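Local coordinates for DHHA1 domain protein (Clostridium perfringens, PDB 3KEW) that probably hydrolyses wrongly aminoacylated tRNA(Ala), as the zinc-binding editing domains of alanyl-tRNA synthetases and their free-standing relatives do, at residues A[45-50]-A[88-93]. Sequence-based numbering, arbitrary orientation.
Sequences GQMGDL and WERRFD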
loop_
_atom_site.group_PDB
_atom_site.type_symbol
_atom_site.label_atom_id
_atom_site.label_comp_id
_atom_site.label_asym_id
_atom_site.label_seq_id
_atom_site.Cartn_x
_atom_site.Cartn_y
_atom_site.Cartn_z
ATOM N N GLY A 45 2.169 2.086 -6.466
ATOM C CA GLY A 45 1.237 1.217 -7.172
ATOM C C GLY A 45 -0.125 1.097 -6.502
ATOM O O GLY A 45 -1.076 0.568 -7.087
ATOM N N GLN A 46 -0.218 1.599 -5.273
ATOM C CA GLN A 46 -1.409 1.455 -4.463
ATOM C C GLN A 46 -2.308 2.661 -4.659
ATOM O O GLN A 46 -1.826 3.795 -4.695
ATOM C CB GLN A 46 -0.993 1.324 -3.000
ATOM C CG GLN A 46 -2.096 1.115 -1.985
ATOM C CD GLN A 46 -1.510 0.789 -0.636
ATOM O OE1 GLN A 46 -0.287 0.604 -0.511
ATOM N NE2 GLN A 46 -2.364 0.723 0.391
ATOM N N MET A 47 -3.608 2.400 -4.787
ATOM C CA MET A 47 -4.632 3.430 -4.964
ATOM C C MET A 47 -4.843 4.290 -3.720
ATOM O O MET A 47 -4.493 3.889 -2.610
ATOM C CB MET A 47 -5.958 2.787 -5.370
ATOM C CG MET A 47 -6.250 2.865 -6.866
ATOM S SD MET A 47 -7.863 2.173 -7.311
ATOM C CE MET A 47 -8.347 3.277 -8.649
ATOM N N GLY A 48 -5.421 5.473 -3.921
ATOM C CA GLY A 48 -5.703 6.401 -2.838
ATOM C C GLY A 48 -7.039 6.174 -2.161
ATOM O O GLY A 48 -7.842 5.357 -2.626
ATOM N N ASP A 49 -7.287 6.921 -1.079
ATOM C CA ASP A 49 -8.480 6.737 -0.245
ATOM C C ASP A 49 -9.735 7.482 -0.712
ATOM O O ASP A 49 -9.669 8.392 -1.536
ATOM C CB ASP A 49 -8.175 7.097 1.216
ATOM C CG ASP A 49 -7.327 6.036 1.917
ATOM O OD1 ASP A 49 -7.521 4.834 1.620
ATOM O OD2 ASP A 49 -6.479 6.400 2.765
ATOM N N LEU A 50 -10.875 7.052 -0.177
ATOM C CA LEU A 50 -12.158 7.742 -0.307
ATOM C C LEU A 50 -12.734 7.837 1.099
ATOM O O LEU A 50 -12.111 7.364 2.054
ATOM C CB LEU A 50 -13.125 6.961 -1.211
ATOM C CG LEU A 50 -12.778 6.671 -2.675
ATOM C CD1 LEU A 50 -13.949 5.963 -3.353
ATOM C CD2 LEU A 50 -12.407 7.934 -3.435
ATOM N N TRP A 88 -12.843 2.492 5.173
ATOM C CA TRP A 88 -11.838 1.561 5.689
ATOM C C TRP A 88 -11.738 0.254 4.889
ATOM O O TRP A 88 -10.667 -0.340 4.804
ATOM C CB TRP A 88 -12.024 1.263 7.187
ATOM C CG TRP A 88 -10.893 0.394 7.701
ATOM C CD1 TRP A 88 -10.965 -0.917 8.073
ATOM C CD2 TRP A 88 -9.514 0.768 7.810
ATOM N NE1 TRP A 88 -9.716 -1.375 8.430
ATOM C CE2 TRP A 88 -8.811 -0.359 8.282
ATOM C CE3 TRP A 88 -8.802 1.956 7.570
ATOM C CZ2 TRP A 88 -7.438 -0.336 8.511
ATOM C CZ3 TRP A 88 -7.443 1.974 7.809
ATOM C CH2 TRP A 88 -6.779 0.846 8.275
ATOM N N GLU A 89 -12.852 -0.183 4.312
ATOM C CA GLU A 89 -12.874 -1.392 3.495
ATOM C C GLU A 89 -11.965 -1.254 2.272
ATOM O O GLU A 89 -11.165 -2.144 1.991
ATOM C CB GLU A 89 -14.315 -1.755 3.099
ATOM C CG GLU A 89 -14.956 -2.839 3.979
ATOM C CD GLU A 89 -14.915 -2.529 5.478
ATOM O OE1 GLU A 89 -15.689 -1.661 5.938
ATOM O OE2 GLU A 89 -14.117 -3.172 6.201
ATOM N N ARG A 90 -12.068 -0.118 1.586
ATOM C CA ARG A 90 -11.214 0.204 0.455
ATOM C C ARG A 90 -9.744 0.289 0.869
ATOM O O ARG A 90 -8.871 -0.236 0.182
ATOM C CB ARG A 90 -11.645 1.533 -0.149
ATOM C CG ARG A 90 -10.856 1.962 -1.368
ATOM C CD ARG A 90 -11.199 3.392 -1.751
ATOM N NE ARG A 90 -10.235 3.944 -2.702
ATOM C CZ ARG A 90 -10.370 3.899 -4.024
ATOM N NH1 ARG A 90 -11.441 3.335 -4.577
ATOM N NH2 ARG A 90 -9.433 4.425 -4.795
ATOM N N ARG A 91 -9.497 0.972 1.984
ATOM C CA ARG A 91 -8.157 1.178 2.531
ATOM C C ARG A 91 -7.492 -0.157 2.754
ATOM O O ARG A 91 -6.402 -0.411 2.245
ATOM C CB ARG A 91 -8.270 1.825 3.910
ATOM C CG ARG A 91 -7.432 2.999 4.176
ATOM C CD ARG A 91 -5.954 2.893 3.875
ATOM N NE ARG A 91 -5.429 4.203 4.230
ATOM C CZ ARG A 91 -4.748 4.462 5.340
ATOM N NH1 ARG A 91 -4.414 3.486 6.170
ATOM N NH2 ARG A 91 -4.362 5.696 5.597
ATOM N N PHE A 92 -8.155 -0.976 3.567
ATOM C CA PHE A 92 -7.607 -2.234 4.056
ATOM C C PHE A 92 -7.416 -3.236 2.915
ATOM O O PHE A 92 -6.423 -3.971 2.888
ATOM C CB PHE A 92 -8.495 -2.806 5.174
ATOM C CG PHE A 92 -7.816 -3.860 6.009
ATOM C CD1 PHE A 92 -6.604 -3.589 6.643
ATOM C CD2 PHE A 92 -8.383 -5.124 6.157
ATOM C CE1 PHE A 92 -5.958 -4.559 7.412
ATOM C CE2 PHE A 92 -7.748 -6.103 6.924
ATOM C CZ PHE A 92 -6.530 -5.814 7.554
ATOM N N ASP A 93 -8.358 -3.248 1.973
ATOM C CA ASP A 93 -8.238 -4.079 0.768
ATOM C C ASP A 93 -6.913 -3.822 0.051
ATOM O O ASP A 93 -6.160 -4.755 -0.209
ATOM C CB ASP A 93 -9.412 -3.845 -0.192
ATOM C CG ASP A 93 -9.239 -4.579 -1.514
ATOM O OD1 ASP A 93 -9.036 -5.810 -1.488
ATOM O OD2 ASP A 93 -9.302 -3.923 -2.578
HETATM O O HOH W 1 -4.776 0.968 0.403
#
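The loop 45-50 runs extended past the first turns of helix 88-112, closest where the CA atoms of Asp-49 and Arg-91 lie 6.2 Å apart, and two successive arginines of the helix reach across to it. Arg-90 takes the backbone: with CG anti to its own N (chi1 -178°) and the chain extended to NE, its guanidinium arrives side-on at the carbonyl of Gly-48. NE and NH2 both donate to that one oxygen, each nitrogen 2.8 Å from Gly-48 O, which lies practically in the guanidinium plane. Leu-50 CG lies over one face of the same group, toward its rim, 3.7 Å from Arg-90 NE, while Met-47 crosses the arginine at about a right angle and brings SD to 3.7 Å from Arg-90 NH2. The loop leads into strand 51-53 of the closed antiparallel barrel, and the helix follows barrel strand 82-86 and carries His-98 and His-102 of the zinc site, so the contact lies at the junction between the barrel and the zinc-bearing part of the chain. Arg-91 bends at chi2 (-51°) and forms a salt bridge in which its NE donates to the syn lone pair of Asp-49 OD2 at 2.8 Å, with carboxylate and guanidinium nearly coplanar. Asp-49 OD2 also accepts from Phe-40 N, so this oxygen of a buried residue is held by two donors, which probably limits rotation of the carboxylate. Nearer the start of the loop, a water donates to Arg-91 O at 2.8 Å; its other link, to Gln-46 NE2, is unusually short and therefore doubtful. Gln-46 OE1 is hydrogen-bonded to ND1 of the zinc ligand His-98 and to Val-198 N.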